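Local atomic coordinates of polysaccharide Lyase Family 6 (Bacteroides cellulosilyticus, PDB entry 6QPS), a protein that probably cleaves mannuronic acid-rich alginate by beta-elimination as a calcium-binding polysaccharide lyase of family 6. Residues Q36-S40 and G41-P45; H194-H198 and N199-E203; K454-K457 and E458-H462. One frame throughout, in Å; residues are numbered along the deposited sequence.

Contact 1: residues Q36-S40 and G41-P45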
# COMPACT_ATOMS: atom_id res chain seq x y z
N GLN A 36 -21.05 -2.08 25.63
CA GLN A 36 -20.96 -1.13 26.73
C GLN A 36 -19.59 -1.20 27.40
O GLN A 36 -18.99 -0.16 27.70
CB GLN A 36 -22.04 -1.42 27.76
CG GLN A 36 -23.38 -0.92 27.35
CD GLN A 36 -24.48 -1.87 27.79
OE1 GLN A 36 -24.29 -2.67 28.69
NE2 GLN A 36 -25.63 -1.78 27.16
N LEU A 37 -19.07 -2.41 27.62
CA LEU A 37 -17.79 -2.55 28.30
C LEU A 37 -16.66 -2.03 27.42
O LEU A 37 -15.78 -1.30 27.89
CB LEU A 37 -17.55 -4.01 28.68
CG LEU A 37 -16.20 -4.30 29.33
CD1 LEU A 37 -16.00 -3.51 30.61
CD2 LEU A 37 -16.12 -5.82 29.64
N LEU A 38 -16.67 -2.39 26.14
CA LEU A 38 -15.63 -1.94 25.23
C LEU A 38 -15.59 -0.42 25.13
O LEU A 38 -14.51 0.19 25.01
CB LEU A 38 -15.84 -2.55 23.85
CG LEU A 38 -15.38 -4.01 23.65
CD1 LEU A 38 -15.97 -4.53 22.33
CD2 LEU A 38 -13.89 -4.12 23.64
N GLY A 39 -16.76 0.21 25.17
CA GLY A 39 -16.87 1.64 24.98
C GLY A 39 -16.86 2.47 26.24
O GLY A 39 -16.96 3.70 26.17
N SER A 40 -16.75 1.82 27.41
CA SER A 40 -16.88 2.51 28.69
C SER A 40 -15.61 3.22 29.13
O SER A 40 -15.69 4.18 29.92
CB SER A 40 -17.25 1.49 29.77
OG SER A 40 -16.16 0.59 30.00
N GLY A 41 -14.45 2.78 28.66
CA GLY A 41 -13.20 3.28 29.22
C GLY A 41 -12.84 2.68 30.55
O GLY A 41 -11.84 3.10 31.15
N ASN A 42 -13.61 1.70 31.04
CA ASN A 42 -13.36 1.09 32.34
C ASN A 42 -12.41 -0.11 32.28
O ASN A 42 -11.99 -0.60 33.33
CB ASN A 42 -14.68 0.62 33.00
CG ASN A 42 -15.61 1.78 33.35
OD1 ASN A 42 -15.17 2.90 33.59
ND2 ASN A 42 -16.91 1.49 33.37
N LEU A 43 -12.11 -0.63 31.09
CA LEU A 43 -11.13 -1.69 30.99
C LEU A 43 -9.76 -1.20 31.46
O LEU A 43 -9.39 -0.03 31.28
CB LEU A 43 -11.03 -2.19 29.55
CG LEU A 43 -12.24 -2.98 29.02
CD1 LEU A 43 -12.25 -3.12 27.53
CD2 LEU A 43 -12.26 -4.36 29.71
N GLN A 44 -9.02 -2.10 32.10
CA GLN A 44 -7.71 -1.79 32.65
C GLN A 44 -6.60 -2.55 31.92
O GLN A 44 -6.87 -3.55 31.25
CB GLN A 44 -7.67 -2.15 34.14
CG GLN A 44 -8.71 -1.41 34.97
CD GLN A 44 -8.55 0.09 34.90
OE1 GLN A 44 -7.46 0.63 35.08
NE2 GLN A 44 -9.65 0.79 34.63
N PRO A 45 -5.35 -2.10 32.04
CA PRO A 45 -4.24 -2.76 31.34
C PRO A 45 -4.21 -4.26 31.61
O PRO A 45 -4.31 -4.71 32.75
CB PRO A 45 -2.99 -2.06 31.90
CG PRO A 45 -3.48 -0.67 32.26
CD PRO A 45 -4.90 -0.90 32.79
O HOH W 1 -13.24 0.21 28.06
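L37 lays its isobutyl end against that of L43, six residues on, the two side chains crossing at about a right angle. CD1 of L37 is 3.9 Å from CD2 of L43, and CG of L37 is almost as near to the same methyl. L37 reaches there because its CG stands opposite the backbone N (chi1 177°), which brings CD1 and CG beside the CD2 methyl of L43. On L43, the other methyl, CD1, meets CD2 of L38 at 4.3 Å, a looser touch. Y24 and V49 of the neighbouring strands extend this apolar patch.

The polar part centres on S40. Its hydroxyl sits between the backbone N and the carbonyl carbon (chi1 67°); OG donates to L37 O at 2.9 Å and accepts from N42 N at 3.0 Å, the latter bond fairly straight at 161°. G41 turns the chain with positive phi, where a side chain would collide with S40 O. A water 3.0 Å from L37 O probably donates to it and accepts weakly from G41 N and L43 N. Around G41, one hydroxyl and one water thus join L37 O to the amides of N42, G41 and L43.

Contact 2: residues H194-H198 and N199-E203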
# COMPACT_ATOMS: atom_id res chain seq x y z
N HIS A 194 3.25 5.20 11.76
CA HIS A 194 2.49 3.96 11.77
C HIS A 194 3.29 2.86 11.06
O HIS A 194 4.12 3.13 10.19
CB HIS A 194 1.15 4.08 11.04
CG HIS A 194 0.18 5.04 11.63
ND1 HIS A 194 -0.06 5.17 12.99
CD2 HIS A 194 -0.66 5.92 11.02
CE1 HIS A 194 -0.98 6.09 13.17
NE2 HIS A 194 -1.38 6.54 12.00
N LEU A 195 2.97 1.61 11.39
CA LEU A 195 3.59 0.44 10.76
C LEU A 195 2.52 -0.49 10.19
O LEU A 195 1.60 -0.89 10.91
CB LEU A 195 4.46 -0.29 11.78
CG LEU A 195 5.15 -1.57 11.30
CD1 LEU A 195 6.11 -1.31 10.12
CD2 LEU A 195 5.87 -2.28 12.44
N ILE A 196 2.67 -0.84 8.92
CA ILE A 196 1.76 -1.74 8.20
C ILE A 196 2.66 -2.87 7.70
O ILE A 196 3.42 -2.68 6.74
CB ILE A 196 1.05 -1.01 7.05
CG1 ILE A 196 0.18 0.15 7.59
CG2 ILE A 196 0.27 -2.00 6.20
CD1 ILE A 196 -0.14 1.24 6.57
N ASP A 197 2.60 -4.05 8.35
CA ASP A 197 3.57 -5.10 8.08
C ASP A 197 2.96 -6.50 8.09
O ASP A 197 2.06 -6.81 8.87
CB ASP A 197 4.77 -5.04 9.07
CG ASP A 197 4.37 -5.40 10.50
OD1 ASP A 197 3.70 -4.60 11.16
OD2 ASP A 197 4.71 -6.53 10.95
N HIS A 198 3.51 -7.36 7.25
CA HIS A 198 3.15 -8.78 7.22
C HIS A 198 1.67 -9.02 6.94
O HIS A 198 1.11 -10.04 7.37
CB HIS A 198 3.60 -9.53 8.48
CG HIS A 198 5.07 -9.47 8.72
ND1 HIS A 198 5.98 -10.33 8.14
CD2 HIS A 198 5.79 -8.64 9.51
CE1 HIS A 198 7.20 -10.03 8.56
NE2 HIS A 198 7.12 -9.00 9.38
N ASN A 199 1.02 -8.12 6.21
CA ASN A 199 -0.37 -8.32 5.82
C ASN A 199 -0.45 -8.92 4.42
O ASN A 199 0.47 -8.78 3.60
CB ASN A 199 -1.12 -6.99 5.84
CG ASN A 199 -1.06 -6.35 7.18
OD1 ASN A 199 -1.68 -6.80 8.14
ND2 ASN A 199 -0.33 -5.26 7.26
N PHE A 200 -1.56 -9.62 4.17
CA PHE A 200 -1.89 -10.17 2.86
C PHE A 200 -3.11 -9.40 2.33
O PHE A 200 -4.23 -9.58 2.82
CB PHE A 200 -2.17 -11.67 2.97
CG PHE A 200 -2.15 -12.41 1.64
CD1 PHE A 200 -3.22 -12.33 0.77
CD2 PHE A 200 -1.06 -13.19 1.29
CE1 PHE A 200 -3.21 -13.03 -0.43
CE2 PHE A 200 -1.04 -13.87 0.08
CZ PHE A 200 -2.11 -13.77 -0.77
N PHE A 201 -2.87 -8.54 1.35
CA PHE A 201 -3.93 -7.80 0.67
C PHE A 201 -4.30 -8.63 -0.55
O PHE A 201 -3.53 -8.72 -1.50
CB PHE A 201 -3.44 -6.40 0.28
CG PHE A 201 -3.07 -5.53 1.46
CD1 PHE A 201 -1.77 -5.47 1.88
CD2 PHE A 201 -4.02 -4.77 2.13
CE1 PHE A 201 -1.40 -4.70 2.96
CE2 PHE A 201 -3.65 -3.96 3.21
CZ PHE A 201 -2.34 -3.94 3.63
N GLY A 202 -5.44 -9.32 -0.49
CA GLY A 202 -5.88 -10.22 -1.55
C GLY A 202 -6.70 -9.56 -2.64
O GLY A 202 -6.68 -8.33 -2.84
N GLU A 203 -7.45 -10.39 -3.35
CA GLU A 203 -7.98 -10.01 -4.63
C GLU A 203 -8.89 -8.79 -4.54
O GLU A 203 -9.73 -8.66 -3.64
CB GLU A 203 -8.75 -11.19 -5.22
CG GLU A 203 -9.27 -10.89 -6.63
CD GLU A 203 -9.54 -12.14 -7.45
OE1 GLU A 203 -9.86 -13.19 -6.86
OE2 GLU A 203 -9.45 -12.06 -8.70
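I196 and F201 make the apolar contact of this corner: CG2 of I196 lies at the edge of the F201 ring, near its plane, 4.1 Å from CZ. The same methyl is 3.5 Å from ND2 of N199, whose side chain crosses that of I196 at about a right angle. I196 presents CG2 this way because CG1 lies beside the backbone N (chi1 -62°), leaving CG2 opposite that nitrogen.

The polar N199 amide is folded back beside the backbone of D197, with ND2 3.3 Å from D197 O at an angle too poor for bonding; its ND2 donates instead to I166 O and its OD1 accepts from C169 N, while D197 forms a salt bridge with R165. A serine at N199 would probably leave I166 O and C169 N without their amide partner and open a gap beside the CG2 methyl of I196.

F201 stacks on F236 and H198 on H168, like residues aligned from coil to coil as in parallel beta-helices. The turn at H198 and N199 joins strands 195-197 and 200-201, which pair in parallel with strands 165-167 and 170-172 before them and 230-237 after, while F200 packs against L456, N459 and V460 of helix 454-465.

Contact 3: residues K454-K457 and E458-H462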
# COMPACT_ATOMS: atom_id res chain seq x y z
N LYS A 454 -8.26 -20.14 6.14
CA LYS A 454 -7.91 -21.07 5.08
C LYS A 454 -7.59 -20.34 3.77
O LYS A 454 -6.68 -20.75 3.04
CB LYS A 454 -9.00 -22.12 4.88
CG LYS A 454 -8.65 -23.18 3.86
CD LYS A 454 -9.75 -24.22 3.69
CE LYS A 454 -11.10 -23.58 3.47
NZ LYS A 454 -11.59 -23.74 2.04
N ALA A 455 -8.31 -19.28 3.45
CA ALA A 455 -8.05 -18.59 2.19
C ALA A 455 -6.66 -17.94 2.18
O ALA A 455 -6.05 -17.79 1.12
CB ALA A 455 -9.13 -17.55 1.89
N LEU A 456 -6.16 -17.49 3.34
CA LEU A 456 -4.77 -17.02 3.40
C LEU A 456 -3.82 -18.15 3.02
O LEU A 456 -2.92 -17.98 2.18
CB LEU A 456 -4.45 -16.52 4.80
CG LEU A 456 -3.04 -16.06 5.18
CD1 LEU A 456 -2.06 -17.21 5.42
CD2 LEU A 456 -2.49 -15.07 4.16
N LYS A 457 -4.02 -19.34 3.61
CA LYS A 457 -3.11 -20.45 3.33
C LYS A 457 -3.20 -20.87 1.88
O LYS A 457 -2.18 -21.20 1.26
CB LYS A 457 -3.41 -21.62 4.25
CG LYS A 457 -3.09 -21.31 5.72
CD LYS A 457 -3.31 -22.50 6.63
CE LYS A 457 -4.79 -22.68 6.95
NZ LYS A 457 -5.02 -22.99 8.39
N GLU A 458 -4.41 -20.89 1.32
CA GLU A 458 -4.60 -21.27 -0.07
C GLU A 458 -3.92 -20.27 -1.01
O GLU A 458 -3.25 -20.67 -1.97
CB GLU A 458 -6.10 -21.39 -0.38
CG GLU A 458 -6.79 -22.55 0.32
CD GLU A 458 -8.31 -22.49 0.25
OE1 GLU A 458 -8.86 -21.51 -0.29
OE2 GLU A 458 -8.94 -23.44 0.76
N ASN A 459 -4.11 -18.96 -0.76
CA ASN A 459 -3.51 -17.95 -1.64
C ASN A 459 -1.98 -17.96 -1.54
O ASN A 459 -1.28 -17.75 -2.55
CB ASN A 459 -3.98 -16.52 -1.29
CG ASN A 459 -5.46 -16.23 -1.57
OD1 ASN A 459 -5.98 -15.18 -1.13
ND2 ASN A 459 -6.12 -17.12 -2.29
N VAL A 460 -1.44 -18.16 -0.34
CA VAL A 460 0.01 -18.27 -0.17
C VAL A 460 0.53 -19.49 -0.90
O VAL A 460 1.56 -19.43 -1.58
CB VAL A 460 0.38 -18.30 1.33
CG1 VAL A 460 1.82 -18.82 1.53
CG2 VAL A 460 0.19 -16.91 1.97
N ASN A 461 -0.18 -20.62 -0.80
CA ASN A 461 0.24 -21.82 -1.52
C ASN A 461 0.20 -21.61 -3.03
O ASN A 461 1.06 -22.13 -3.76
CB ASN A 461 -0.65 -23.00 -1.15
CG ASN A 461 -0.27 -24.25 -1.90
OD1 ASN A 461 -0.99 -24.71 -2.80
ND2 ASN A 461 0.88 -24.80 -1.57
N HIS A 462 -0.77 -20.82 -3.52
CA HIS A 462 -0.79 -20.50 -4.94
C HIS A 462 0.49 -19.77 -5.37
O HIS A 462 1.13 -20.14 -6.36
CB HIS A 462 -2.01 -19.66 -5.33
CG HIS A 462 -2.09 -19.46 -6.81
ND1 HIS A 462 -2.78 -20.30 -7.65
CD2 HIS A 462 -1.47 -18.56 -7.61
CE1 HIS A 462 -2.60 -19.92 -8.90
NE2 HIS A 462 -1.83 -18.85 -8.90
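K454 and E458 form the ionic part of this helical turn, NZ donating to OE2 at 3.0 Å in a salt bridge. The carboxylate oxygen is met on its syn side, with the ammonium 20° out of the carboxylate plane. The lysine chain runs out opposite its backbone N (chi1 -176°) and then bends at chi3 (50°), curling so that CG and CD of K454 also lie 3.1 Å from OE2 of E458.

On another side of the helix, the apolar L456 and V460 lie alongside one another and point the same way, CD2 of L456 being 3.9 Å from CG2 of V460; both pack on F200, and L456 also touches Y170.

Backbone bonds join the two halves: E458 N to K454 O, N459 N to A455 O, V460 N to L456 O and N461 N to K457 O, each 2.9 Å. The N459 amide passes close to A455 O, but its OD1 accepts from the hydroxyl of Y170, and K457 NZ turns back to T451 O.

The i to i+4 bonding is that of an alpha-helix; with charged residues on its solvent side and L456 and V460 facing the protein, it is amphipathic and lies against a parallel beta-helix.

From the N terminus, contact 1 comes first, turning the chain from helix 31-40 toward strand 48-51 at one end of the beta-helix. Contact 2 follows at a mid-length coil, rounding the corner between strands 195-197 and 200-201. Contact 3 is a turn of helix 454-465, near the C terminus. Each is local and closes no long loop; they run in series, neither nesting nor crossing. Contact 1 stands apart, its nearest atoms about 19 Å from contact 2 and about 24 Å from contact 3. Contacts 2 and 3 do touch: the F200 side chain packs on L456, N459 and V460, bringing the C-terminal helix back onto the middle of the solenoid.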